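Local coordinates for putative lipoprotein (Bacteroides fragilis, PDB 3QNK) that is of unproven function but, as a SusD-like lipoprotein of the outer membrane, probably binds glycans at the cell surface for import, at residues B[111-116]-B[238-243]; B[226-231]-B[388-393]; B[251-256]-B[384-389]; B[360-363]-B[367-370]. All coordinates share one frame; numbering follows the deposited sequence.

Interaction 1: B[111-116]-B[238-243]; sequences VHFLRA and IIFDVQ
The CA atoms of F113, on helix 101-126, and F240, at the bend of strand 238-244, stand 11.2 Å apart, so the backbones keep their distance and two long aromatic side chains bridge it. Around F240 the strand turns a corner: I239 and F240 together face L389 of the neighbouring strand, a classic beta bulge that interrupts the regular pleat. Both side chains leave the backbone toward the other segment, and both rings swing anti to their own backbone N (chi1 174° in F113, -168° in F240). The rings form a T-shaped pair with planes 62° apart and centroids 5.1 Å apart. F113 supplies the edge: its CE2 sits over the centre of the F240 ring, 3.9 Å from F240 CZ. Phenylalanine suits both places, being long enough to span the separation and having no polar atom that burial would leave to be satisfied. F113 also packs on L160 of helix 149-166 and on A183 and L187 of helix 181-194. The arrangement is that of a helix-to-sheet core contact, joining the N-terminal part of the SusD-type alpha superhelix to its small antiparallel sheet.

Interaction 2: B[226-231]-B[388-393]; sequences SIWWTT and ILRYAE
R390 reaches from the end of strand 389-390 to the loop residues I227 and W228, and its side chain makes the whole contact. From CB, CG turns anti to the carbonyl carbon (chi1 -87°), which sends the chain toward the loop. CD is the first atom to meet the tryptophan, 3.9 Å from W228 CZ2. There the chain bends (chi3 69°), laying the guanidinium across the end of the indole. NE follows at 4.0 Å from W228 CZ2 and also has a long, weak ion pair with E237. CZ lies 3.9 Å from W228 CH2, an atom placed over the centre of the guanidinium face, while NH1 is 3.7 Å from W228 CZ2 at the edge of the ring. The planes stand 73° apart, so the indole presents its rim to the flat cation rather than stacking on it. NH2, at the far tip, approaches I227 CD1 at 4.4 Å. I227 CG2 meanwhile rests over a face of the W228 ring. Arginine suits this buried place because its charge is met by salt bridges, NH2 to E446 and NH1 to E450, while the indole edge lies against CD and the guanidinium face. The result is a buried arginine, held by two salt bridges and faced by an aromatic edge, where the strand passes into helix 391-405 of the SusD fold.

Interaction 3: B[251-256]-B[384-389]; sequences NNMMVC and TNWIIL
M253, a selenomethionine in the crystal, brings its methyl over the face of W386 and its SE against T384. The methyl carbon CE makes a CH-pi contact, 3.8 Å from the centroid of the six-membered ring of W386 and 29° off the ring normal. The SE atom stands 4.4 Å from that same W386 centroid in an oblique position, and it also touches T384 CG2 at 3.6 Å. M253 reaches this far because CG is anti to the backbone N (chi1 -170°) and the chain stays extended beyond it; the unbranched methionine chain suits the place, being long enough to bring its terminal methyl over the ring face. T384 turns its methyl to the selenium and its OG1 toward M254 CB, 4.1 Å away. This is a Met-aromatic contact between the first turn of helix 253-257 and the edge strand 384-387 of the small antiparallel sheet. The helix start is set by N252 at the N-cap: its OD1 takes a nearly straight bond from V255 N (3.0 Å, 169°), in the carbonyl plane on a lone pair, and a weak one from M254 N. The other end of that amide, N252 ND2, is bonded to F382 O, tying the cap to the chain just ahead of the strand. W386 is held in the sheet by backbone bonding to V242 and has the ring of W364 edge-to-face with it. An acetate ion, probably from the crystallisation liquor, lies about 5 Å from the W386 side chain, and M138 of the second subunit packs on N252.

Interaction 4: B[360-363]-B[367-370]; sequences NVWK and YDNY
W362 and Y367 close a tight loop that leaves strand 360-361, itself paired antiparallel with strand 323-324, and folds the chain back on itself. The two rings form a T-shaped pair, with planes 80° apart and 5.0 Å between the centroids of the Y367 ring and the W362 five-membered ring. Tyrosine gives the edge: Y367 CD2 hangs over one face of the indole, offset toward the rim, 3.7 Å from W362 CD1. Y367 CB continues the contact, 3.5 Å from W362 NE1. W362 CG is anti to the backbone N of that residue (chi1 -163°), which turns the face of the indole to the edge of Y367. V361 O lies in the plane of the Y367 ring, at its edge, 3.7 Å from Y367 CE2. A water then joins the two ends of the loop, donating to V361 O (2.6 Å) and accepting from Y367 OH (2.6 Å). Tyrosine fits here because its ring packs while its hydroxyl reaches polar partners, V259 N being another. D368 OD2 is 3.9 Å from W362 NE1, too far to count as a bond; it is engaged instead by R225 in a salt bridge. R225 also makes a cation-pi contact with W362. One arginine thus serves both the buried carboxylate and the indole, which probably favours the charged form of D368.

In the fold
The small antiparallel sheet connects interactions 1, 2 and 3: strand 238-244 runs between 384-387 and 389-390, and I239 N to L389 O (2.8 Å) and V242 O to W386 N (2.8 Å) tie them together. Interactions 2 and 3 share I388 and L389, and W228 CD1 packs on I387 CD1 at 3.4 Å. Interaction 4 is nested along the chain within the loops closed by both; interactions 2 and 4 meet at W229 NE1 and D368 OD2, 3.2 Å apart and hydrogen-bonded, and M254 SE lies 3.6 Å from Y370 CD2. Interactions 1 and 4 do not touch, their centres being about 25 Å apart. Acetate and phosphate ions near W386 may mark a pocket beside interaction 3.

Interaction 1: B[111-116]-B[238-243]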
loop_
_atom_site.group_PDB
_atom_site.type_symbol
_atom_site.label_atom_id
_atom_site.label_comp_id
_atom_site.label_asym_id
_atom_site.label_seq_id
_atom_site.Cartn_x
_atom_site.Cartn_y
_atom_site.Cartn_z
ATOM N N VAL B 111 11.255 17.599 -11.248
ATOM C CA VAL B 111 10.457 16.409 -11.558
ATOM C C VAL B 111 11.318 15.392 -12.327
ATOM O O VAL B 111 11.171 14.186 -12.077
ATOM C CB VAL B 111 9.146 16.766 -12.293
ATOM C CG1 VAL B 111 8.258 15.543 -12.449
ATOM C CG2 VAL B 111 8.387 17.854 -11.531
ATOM N N HIS B 112 12.264 15.865 -13.188
ATOM C CA HIS B 112 13.195 14.968 -13.896
ATOM C C HIS B 112 14.066 14.233 -12.890
ATOM O O HIS B 112 14.261 13.017 -13.018
ATOM C CB HIS B 112 14.086 15.714 -14.898
ATOM C CG HIS B 112 13.417 15.958 -16.211
ATOM N ND1 HIS B 112 13.145 14.915 -17.090
ATOM C CD2 HIS B 112 12.940 17.114 -16.736
ATOM C CE1 HIS B 112 12.514 15.471 -18.115
ATOM N NE2 HIS B 112 12.370 16.793 -17.947
ATOM N N PHE B 113 14.572 14.977 -11.872
ATOM C CA PHE B 113 15.414 14.446 -10.803
ATOM C C PHE B 113 14.643 13.418 -10.001
ATOM O O PHE B 113 15.188 12.357 -9.706
ATOM C CB PHE B 113 15.927 15.585 -9.883
ATOM C CG PHE B 113 16.680 15.100 -8.665
ATOM C CD1 PHE B 113 18.004 14.686 -8.765
ATOM C CD2 PHE B 113 16.043 14.995 -7.433
ATOM C CE1 PHE B 113 18.688 14.207 -7.652
ATOM C CE2 PHE B 113 16.733 14.534 -6.309
ATOM C CZ PHE B 113 18.048 14.130 -6.430
ATOM N N LEU B 114 13.375 13.742 -9.642
ATOM C CA LEU B 114 12.522 12.859 -8.847
ATOM C C LEU B 114 12.141 11.605 -9.621
ATOM O O LEU B 114 12.259 10.519 -9.063
ATOM C CB LEU B 114 11.279 13.588 -8.316
ATOM C CG LEU B 114 11.563 14.591 -7.177
ATOM C CD1 LEU B 114 10.357 15.449 -6.903
ATOM C CD2 LEU B 114 11.980 13.901 -5.889
ATOM N N ARG B 115 11.765 11.724 -10.906
ATOM C CA ARG B 115 11.401 10.544 -11.699
ATOM C C ARG B 115 12.594 9.605 -11.849
ATOM O O ARG B 115 12.415 8.384 -11.783
ATOM C CB ARG B 115 10.828 10.922 -13.080
ATOM C CG ARG B 115 10.246 9.711 -13.823
ATOM C CD ARG B 115 9.500 10.090 -15.066
ATOM N NE ARG B 115 10.411 10.565 -16.100
ATOM C CZ ARG B 115 10.038 10.857 -17.339
ATOM N NH1 ARG B 115 8.766 10.720 -17.708
ATOM N NH2 ARG B 115 10.927 11.295 -18.218
ATOM N N ALA B 116 13.806 10.175 -12.018
ATOM C CA ALA B 116 15.059 9.427 -12.130
ATOM C C ALA B 116 15.334 8.676 -10.836
ATOM O O ALA B 116 15.679 7.494 -10.857
ATOM C CB ALA B 116 16.198 10.376 -12.441
ATOM N N ILE B 238 26.337 17.954 2.813
ATOM C CA ILE B 238 25.024 17.507 2.371
ATOM C C ILE B 238 24.781 17.953 0.921
ATOM O O ILE B 238 24.917 19.128 0.616
ATOM C CB ILE B 238 23.907 18.007 3.332
ATOM C CG1 ILE B 238 24.081 17.425 4.754
ATOM C CG2 ILE B 238 22.534 17.649 2.779
ATOM C CD1 ILE B 238 23.315 18.154 5.848
ATOM N N ILE B 239 24.453 17.009 0.032
ATOM C CA ILE B 239 24.126 17.311 -1.365
ATOM C C ILE B 239 22.595 17.216 -1.506
ATOM O O ILE B 239 21.990 18.120 -2.056
ATOM C CB ILE B 239 24.899 16.429 -2.375
ATOM C CG1 ILE B 239 26.399 16.783 -2.359
ATOM C CG2 ILE B 239 24.339 16.588 -3.770
ATOM C CD1 ILE B 239 27.337 15.861 -3.189
ATOM N N PHE B 240 21.976 16.149 -0.974
ATOM C CA PHE B 240 20.529 15.937 -0.976
ATOM C C PHE B 240 20.113 15.161 0.257
ATOM O O PHE B 240 20.690 14.114 0.555
ATOM C CB PHE B 240 20.029 15.220 -2.265
ATOM C CG PHE B 240 18.519 15.253 -2.411
ATOM C CD1 PHE B 240 17.863 16.414 -2.819
ATOM C CD2 PHE B 240 17.754 14.142 -2.105
ATOM C CE1 PHE B 240 16.469 16.456 -2.908
ATOM C CE2 PHE B 240 16.359 14.180 -2.213
ATOM C CZ PHE B 240 15.728 15.333 -2.620
ATOM N N ASP B 241 19.102 15.675 0.969
ATOM C CA ASP B 241 18.566 15.027 2.167
ATOM C C ASP B 241 17.049 15.213 2.308
ATOM O O ASP B 241 16.428 15.978 1.563
ATOM C CB ASP B 241 19.274 15.531 3.444
ATOM C CG ASP B 241 19.114 17.016 3.793
ATOM O OD1 ASP B 241 18.398 17.745 3.045
ATOM O OD2 ASP B 241 19.713 17.452 4.800
ATOM N N VAL B 242 16.474 14.486 3.273
ATOM C CA VAL B 242 15.081 14.529 3.691
ATOM C C VAL B 242 15.058 14.469 5.220
ATOM O O VAL B 242 15.804 13.688 5.816
ATOM C CB VAL B 242 14.150 13.457 3.042
ATOM C CG1 VAL B 242 13.837 13.797 1.598
ATOM C CG2 VAL B 242 14.720 12.069 3.142
ATOM N N GLN B 243 14.255 15.322 5.852
ATOM C CA GLN B 243 14.084 15.295 7.304
ATOM C C GLN B 243 12.890 14.392 7.520
ATOM O O GLN B 243 11.755 14.787 7.261
ATOM C CB GLN B 243 13.939 16.702 7.926
ATOM C CG GLN B 243 15.212 17.550 7.833
ATOM C CD GLN B 243 15.505 18.046 6.424
ATOM O OE1 GLN B 243 14.645 18.615 5.740
ATOM N NE2 GLN B 243 16.716 17.809 5.941
#

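Interaction 2: B[226-231]-B[388-393]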
loop_
_atom_site.group_PDB
_atom_site.type_symbol
_atom_site.label_atom_id
_atom_site.label_comp_id
_atom_site.label_asym_id
_atom_site.label_seq_id
_atom_site.Cartn_x
_atom_site.Cartn_y
_atom_site.Cartn_z
ATOM N N SER B 226 28.426 14.933 13.581
ATOM C CA SER B 226 27.748 16.213 13.388
ATOM C C SER B 226 27.224 16.420 11.949
ATOM O O SER B 226 26.500 17.380 11.728
ATOM C CB SER B 226 28.655 17.368 13.794
ATOM O OG SER B 226 29.560 17.645 12.743
ATOM N N ILE B 227 27.570 15.538 10.987
ATOM C CA ILE B 227 27.089 15.626 9.599
ATOM C C ILE B 227 25.574 15.447 9.641
ATOM O O ILE B 227 24.827 16.180 8.984
ATOM C CB ILE B 227 27.806 14.561 8.716
ATOM C CG1 ILE B 227 29.301 14.900 8.525
ATOM C CG2 ILE B 227 27.109 14.351 7.353
ATOM C CD1 ILE B 227 30.163 13.744 8.026
ATOM N N TRP B 228 25.129 14.538 10.512
ATOM C CA TRP B 228 23.737 14.143 10.656
ATOM C C TRP B 228 22.941 14.972 11.649
ATOM O O TRP B 228 21.720 14.758 11.743
ATOM C CB TRP B 228 23.683 12.674 11.046
ATOM C CG TRP B 228 24.120 11.845 9.888
ATOM C CD1 TRP B 228 23.372 11.519 8.797
ATOM C CD2 TRP B 228 25.463 11.440 9.592
ATOM N NE1 TRP B 228 24.157 10.916 7.849
ATOM C CE2 TRP B 228 25.438 10.809 8.331
ATOM C CE3 TRP B 228 26.678 11.495 10.299
ATOM C CZ2 TRP B 228 26.586 10.224 7.755
ATOM C CZ3 TRP B 228 27.822 10.955 9.714
ATOM C CH2 TRP B 228 27.772 10.333 8.453
ATOM N N TRP B 229 23.594 15.933 12.359
ATOM C CA TRP B 229 22.879 16.747 13.342
ATOM C C TRP B 229 21.897 17.648 12.680
ATOM O O TRP B 229 22.207 18.273 11.659
ATOM C CB TRP B 229 23.806 17.613 14.204
ATOM C CG TRP B 229 24.709 16.876 15.133
ATOM C CD1 TRP B 229 24.744 15.532 15.368
ATOM C CD2 TRP B 229 25.735 17.452 15.933
ATOM N NE1 TRP B 229 25.741 15.235 16.255
ATOM C CE2 TRP B 229 26.364 16.396 16.631
ATOM C CE3 TRP B 229 26.193 18.765 16.131
ATOM C CZ2 TRP B 229 27.438 16.609 17.500
ATOM C CZ3 TRP B 229 27.251 18.976 17.004
ATOM C CH2 TRP B 229 27.854 17.906 17.685
ATOM N N THR B 230 20.704 17.727 13.284
ATOM C CA THR B 230 19.614 18.590 12.837
ATOM C C THR B 230 20.043 20.047 13.072
ATOM O O THR B 230 19.688 20.916 12.267
ATOM C CB THR B 230 18.310 18.186 13.504
ATOM O OG1 THR B 230 18.567 17.949 14.881
ATOM C CG2 THR B 230 17.723 16.900 12.893
ATOM N N THR B 231 20.912 20.294 14.087
ATOM C CA THR B 231 21.471 21.630 14.361
ATOM C C THR B 231 22.661 21.941 13.412
ATOM O O THR B 231 23.339 22.957 13.574
ATOM C CB THR B 231 21.902 21.772 15.838
ATOM O OG1 THR B 231 22.794 20.724 16.193
ATOM C CG2 THR B 231 20.725 21.839 16.801
ATOM N N ILE B 388 20.534 11.361 1.658
ATOM C CA ILE B 388 20.525 10.484 0.489
ATOM C C ILE B 388 21.839 10.694 -0.283
ATOM O O ILE B 388 22.453 9.725 -0.680
ATOM C CB ILE B 388 19.226 10.704 -0.368
ATOM C CG1 ILE B 388 17.959 10.355 0.475
ATOM C CG2 ILE B 388 19.251 9.852 -1.631
ATOM C CD1 ILE B 388 16.639 10.960 0.022
ATOM N N LEU B 389 22.306 11.927 -0.427
ATOM C CA LEU B 389 23.554 12.190 -1.129
ATOM C C LEU B 389 24.467 13.141 -0.316
ATOM O O LEU B 389 24.068 14.264 0.019
ATOM C CB LEU B 389 23.288 12.766 -2.538
ATOM C CG LEU B 389 22.444 11.946 -3.536
ATOM C CD1 LEU B 389 21.978 12.849 -4.701
ATOM C CD2 LEU B 389 23.235 10.782 -4.088
ATOM N N ARG B 390 25.685 12.643 0.013
ATOM C CA ARG B 390 26.779 13.321 0.725
ATOM C C ARG B 390 27.973 13.556 -0.201
ATOM O O ARG B 390 28.255 12.705 -1.054
ATOM C CB ARG B 390 27.272 12.441 1.869
ATOM C CG ARG B 390 26.585 12.539 3.209
ATOM C CD ARG B 390 26.983 11.293 4.016
ATOM N NE ARG B 390 28.391 11.367 4.371
ATOM C CZ ARG B 390 29.148 10.359 4.763
ATOM N NH1 ARG B 390 28.639 9.145 4.886
ATOM N NH2 ARG B 390 30.415 10.562 5.068
ATOM N N TYR B 391 28.749 14.622 0.043
ATOM C CA TYR B 391 29.953 14.924 -0.745
ATOM C C TYR B 391 30.999 13.766 -0.699
ATOM O O TYR B 391 31.668 13.530 -1.705
ATOM C CB TYR B 391 30.589 16.239 -0.274
ATOM C CG TYR B 391 31.614 16.843 -1.214
ATOM C CD1 TYR B 391 31.457 16.767 -2.596
ATOM C CD2 TYR B 391 32.697 17.564 -0.721
ATOM C CE1 TYR B 391 32.385 17.340 -3.464
ATOM C CE2 TYR B 391 33.617 18.168 -1.579
ATOM C CZ TYR B 391 33.457 18.056 -2.952
ATOM O OH TYR B 391 34.343 18.673 -3.797
ATOM N N ALA B 392 31.090 13.016 0.433
ATOM C CA ALA B 392 32.013 11.888 0.593
ATOM C C ALA B 392 31.892 10.849 -0.537
ATOM O O ALA B 392 32.903 10.271 -0.944
ATOM C CB ALA B 392 31.779 11.213 1.926
ATOM N N GLU B 393 30.659 10.631 -1.055
ATOM C CA GLU B 393 30.388 9.666 -2.108
ATOM C C GLU B 393 31.053 10.036 -3.424
ATOM O O GLU B 393 31.469 9.136 -4.160
ATOM C CB GLU B 393 28.892 9.534 -2.325
ATOM C CG GLU B 393 28.502 8.129 -2.708
ATOM C CD GLU B 393 27.041 7.957 -3.052
ATOM O OE1 GLU B 393 26.176 8.277 -2.196
ATOM O OE2 GLU B 393 26.769 7.485 -4.183
#

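Interaction 3: B[251-256]-B[384-389]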
loop_
_atom_site.group_PDB
_atom_site.type_symbol
_atom_site.label_atom_id
_atom_site.label_comp_id
_atom_site.label_asym_id
_atom_site.label_seq_id
_atom_site.Cartn_x
_atom_site.Cartn_y
_atom_site.Cartn_z
ATOM N N ASN B 251 7.186 3.031 13.187
ATOM C CA ASN B 251 7.896 3.207 11.924
ATOM C C ASN B 251 8.938 4.349 11.972
ATOM O O ASN B 251 9.695 4.547 11.005
ATOM C CB ASN B 251 6.893 3.386 10.796
ATOM C CG ASN B 251 6.312 2.044 10.388
ATOM O OD1 ASN B 251 7.034 1.111 9.971
ATOM N ND2 ASN B 251 5.010 1.883 10.577
ATOM N N ASN B 252 9.023 5.024 13.141
ATOM C CA ASN B 252 9.961 6.106 13.394
ATOM C C ASN B 252 11.384 5.563 13.386
ATOM O O ASN B 252 11.756 4.798 14.275
ATOM C CB ASN B 252 9.638 6.812 14.713
ATOM C CG ASN B 252 10.567 7.951 15.002
ATOM O OD1 ASN B 252 11.679 7.768 15.514
ATOM N ND2 ASN B 252 10.151 9.141 14.626
HETATM N N MSE B 253 12.172 5.983 12.385
HETATM C CA MSE B 253 13.551 5.584 12.126
HETATM C C MSE B 253 14.453 5.629 13.378
HETATM O O MSE B 253 15.263 4.715 13.567
HETATM C CB MSE B 253 14.137 6.449 11.022
HETATM C CG MSE B 253 15.462 5.950 10.548
HETATM SE SE MSE B 253 16.011 6.699 8.899
HETATM C CE MSE B 253 17.080 5.246 8.436
HETATM N N MSE B 254 14.310 6.670 14.225
HETATM C CA MSE B 254 15.110 6.820 15.439
HETATM C C MSE B 254 14.708 5.812 16.516
HETATM O O MSE B 254 15.582 5.131 17.045
HETATM C CB MSE B 254 14.990 8.241 15.979
HETATM C CG MSE B 254 15.949 8.519 17.121
HETATM SE SE MSE B 254 15.425 10.025 18.217
HETATM C CE MSE B 254 16.944 9.959 19.547
ATOM N N VAL B 255 13.401 5.735 16.867
ATOM C CA VAL B 255 12.893 4.848 17.917
ATOM C C VAL B 255 13.142 3.386 17.519
ATOM O O VAL B 255 13.601 2.608 18.347
ATOM C CB VAL B 255 11.407 5.145 18.222
ATOM C CG1 VAL B 255 10.817 4.152 19.221
ATOM C CG2 VAL B 255 11.243 6.566 18.738
ATOM N N CYS B 256 12.937 3.046 16.244
ATOM C CA CYS B 256 13.144 1.706 15.717
ATOM C C CYS B 256 14.572 1.233 15.835
ATOM O O CYS B 256 14.772 0.029 15.885
ATOM C CB CYS B 256 12.697 1.638 14.266
ATOM S SG CYS B 256 10.907 1.565 14.060
ATOM N N THR B 384 14.684 12.438 11.718
ATOM C CA THR B 384 15.993 11.988 11.300
ATOM C C THR B 384 16.353 12.765 10.032
ATOM O O THR B 384 15.514 13.000 9.171
ATOM C CB THR B 384 16.001 10.441 11.165
ATOM O OG1 THR B 384 16.206 9.892 12.473
ATOM C CG2 THR B 384 17.091 9.922 10.212
ATOM N N ASN B 385 17.594 13.201 9.955
ATOM C CA ASN B 385 18.108 13.907 8.799
ATOM C C ASN B 385 18.721 12.827 7.911
ATOM O O ASN B 385 19.903 12.448 8.058
ATOM C CB ASN B 385 19.101 15.027 9.220
ATOM C CG ASN B 385 19.500 15.995 8.115
ATOM O OD1 ASN B 385 18.842 16.108 7.063
ATOM N ND2 ASN B 385 20.583 16.753 8.353
ATOM N N TRP B 386 17.863 12.251 7.053
ATOM C CA TRP B 386 18.267 11.189 6.133
ATOM C C TRP B 386 18.997 11.796 4.945
ATOM O O TRP B 386 18.373 12.453 4.114
ATOM C CB TRP B 386 17.049 10.354 5.686
ATOM C CG TRP B 386 17.435 9.103 4.959
ATOM C CD1 TRP B 386 17.140 8.780 3.665
ATOM C CD2 TRP B 386 18.235 8.022 5.475
ATOM N NE1 TRP B 386 17.699 7.556 3.342
ATOM C CE2 TRP B 386 18.387 7.078 4.432
ATOM C CE3 TRP B 386 18.893 7.793 6.698
ATOM C CZ2 TRP B 386 19.132 5.905 4.592
ATOM C CZ3 TRP B 386 19.650 6.640 6.846
ATOM C CH2 TRP B 386 19.737 5.695 5.815
ATOM N N ILE B 387 20.321 11.617 4.898
ATOM C CA ILE B 387 21.150 12.186 3.836
ATOM C C ILE B 387 21.314 11.161 2.717
ATOM O O ILE B 387 22.125 10.220 2.810
ATOM C CB ILE B 387 22.497 12.708 4.363
ATOM C CG1 ILE B 387 22.249 13.664 5.552
ATOM C CG2 ILE B 387 23.259 13.380 3.229
ATOM C CD1 ILE B 387 23.463 13.965 6.419
ATOM N N ILE B 388 20.534 11.361 1.658
ATOM C CA ILE B 388 20.525 10.484 0.489
ATOM C C ILE B 388 21.839 10.694 -0.283
ATOM O O ILE B 388 22.453 9.725 -0.680
ATOM C CB ILE B 388 19.226 10.704 -0.368
ATOM C CG1 ILE B 388 17.959 10.355 0.475
ATOM C CG2 ILE B 388 19.251 9.852 -1.631
ATOM C CD1 ILE B 388 16.639 10.960 0.022
ATOM N N LEU B 389 22.306 11.927 -0.427
ATOM C CA LEU B 389 23.554 12.190 -1.129
ATOM C C LEU B 389 24.467 13.141 -0.316
ATOM O O LEU B 389 24.068 14.264 0.019
ATOM C CB LEU B 389 23.288 12.766 -2.538
ATOM C CG LEU B 389 22.444 11.946 -3.536
ATOM C CD1 LEU B 389 21.978 12.849 -4.701
ATOM C CD2 LEU B 389 23.235 10.782 -4.088
#

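Interaction 4: B[360-363]-B[367-370]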
loop_
_atom_site.group_PDB
_atom_site.type_symbol
_atom_site.label_atom_id
_atom_site.label_comp_id
_atom_site.label_asym_id
_atom_site.label_seq_id
_atom_site.Cartn_x
_atom_site.Cartn_y
_atom_site.Cartn_z
ATOM N N ASN B 360 24.559 -1.514 18.536
ATOM C CA ASN B 360 23.468 -0.723 17.958
ATOM C C ASN B 360 24.096 0.345 17.104
ATOM O O ASN B 360 25.275 0.670 17.310
ATOM C CB ASN B 360 22.558 -0.096 19.024
ATOM C CG ASN B 360 21.701 -1.071 19.752
ATOM O OD1 ASN B 360 22.075 -1.567 20.801
ATOM N ND2 ASN B 360 20.520 -1.350 19.235
ATOM N N VAL B 361 23.332 0.903 16.159
ATOM C CA VAL B 361 23.832 1.976 15.297
ATOM C C VAL B 361 23.846 3.355 16.082
ATOM O O VAL B 361 23.036 3.571 17.005
ATOM C CB VAL B 361 22.994 2.056 13.993
ATOM C CG1 VAL B 361 21.565 2.534 14.286
ATOM C CG2 VAL B 361 23.644 2.971 12.965
ATOM N N TRP B 362 24.799 4.240 15.731
ATOM C CA TRP B 362 24.842 5.645 16.175
ATOM C C TRP B 362 24.504 6.536 14.903
ATOM O O TRP B 362 23.317 6.690 14.547
ATOM C CB TRP B 362 26.191 6.027 16.827
ATOM C CG TRP B 362 26.118 7.285 17.624
ATOM C CD1 TRP B 362 25.357 8.384 17.357
ATOM C CD2 TRP B 362 26.803 7.559 18.856
ATOM N NE1 TRP B 362 25.522 9.332 18.346
ATOM C CE2 TRP B 362 26.412 8.855 19.277
ATOM C CE3 TRP B 362 27.645 6.800 19.698
ATOM C CZ2 TRP B 362 26.883 9.433 20.470
ATOM C CZ3 TRP B 362 28.129 7.385 20.861
ATOM C CH2 TRP B 362 27.759 8.691 21.232
ATOM N N LYS B 363 25.566 7.029 14.199
ATOM C CA LYS B 363 25.524 7.816 12.971
ATOM C C LYS B 363 24.392 8.874 12.952
ATOM O O LYS B 363 24.506 9.905 13.607
ATOM C CB LYS B 363 25.416 6.896 11.736
ATOM C CG LYS B 363 26.492 7.193 10.702
ATOM C CD LYS B 363 26.029 6.822 9.330
ATOM C CE LYS B 363 27.136 6.893 8.303
ATOM N NZ LYS B 363 28.349 6.093 8.593
ATOM N N TYR B 367 22.267 11.087 19.388
ATOM C CA TYR B 367 22.495 10.804 20.796
ATOM C C TYR B 367 23.334 11.936 21.428
ATOM O O TYR B 367 23.400 12.053 22.651
ATOM C CB TYR B 367 23.217 9.472 20.966
ATOM C CG TYR B 367 22.411 8.226 20.693
ATOM C CD1 TYR B 367 21.223 7.973 21.379
ATOM C CD2 TYR B 367 22.909 7.219 19.867
ATOM C CE1 TYR B 367 20.509 6.791 21.187
ATOM C CE2 TYR B 367 22.203 6.032 19.668
ATOM C CZ TYR B 367 21.007 5.821 20.337
ATOM O OH TYR B 367 20.303 4.660 20.152
ATOM N N ASP B 368 23.980 12.770 20.590
ATOM C CA ASP B 368 24.765 13.907 21.058
ATOM C C ASP B 368 23.858 15.023 21.602
ATOM O O ASP B 368 24.101 15.531 22.701
ATOM C CB ASP B 368 25.646 14.474 19.926
ATOM C CG ASP B 368 26.796 13.587 19.493
ATOM O OD1 ASP B 368 27.737 13.420 20.280
ATOM O OD2 ASP B 368 26.754 13.074 18.350
ATOM N N ASN B 369 22.812 15.397 20.843
ATOM C CA ASN B 369 21.980 16.548 21.190
ATOM C C ASN B 369 20.589 16.250 21.671
ATOM O O ASN B 369 20.105 16.947 22.561
ATOM C CB ASN B 369 21.868 17.453 19.972
ATOM C CG ASN B 369 23.216 17.907 19.467
ATOM O OD1 ASN B 369 23.936 18.632 20.161
ATOM N ND2 ASN B 369 23.600 17.458 18.283
ATOM N N TYR B 370 19.910 15.272 21.060
ATOM C CA TYR B 370 18.520 14.943 21.374
ATOM C C TYR B 370 18.282 14.568 22.824
ATOM O O TYR B 370 19.196 14.148 23.552
ATOM C CB TYR B 370 17.999 13.795 20.480
ATOM C CG TYR B 370 17.392 14.230 19.163
ATOM C CD1 TYR B 370 17.800 15.404 18.536
ATOM C CD2 TYR B 370 16.449 13.442 18.515
ATOM C CE1 TYR B 370 17.259 15.795 17.308
ATOM C CE2 TYR B 370 15.918 13.809 17.276
ATOM C CZ TYR B 370 16.318 14.991 16.677
ATOM O OH TYR B 370 15.787 15.358 15.458
HETATM O O HOH W 1 21.188 2.770 18.660
#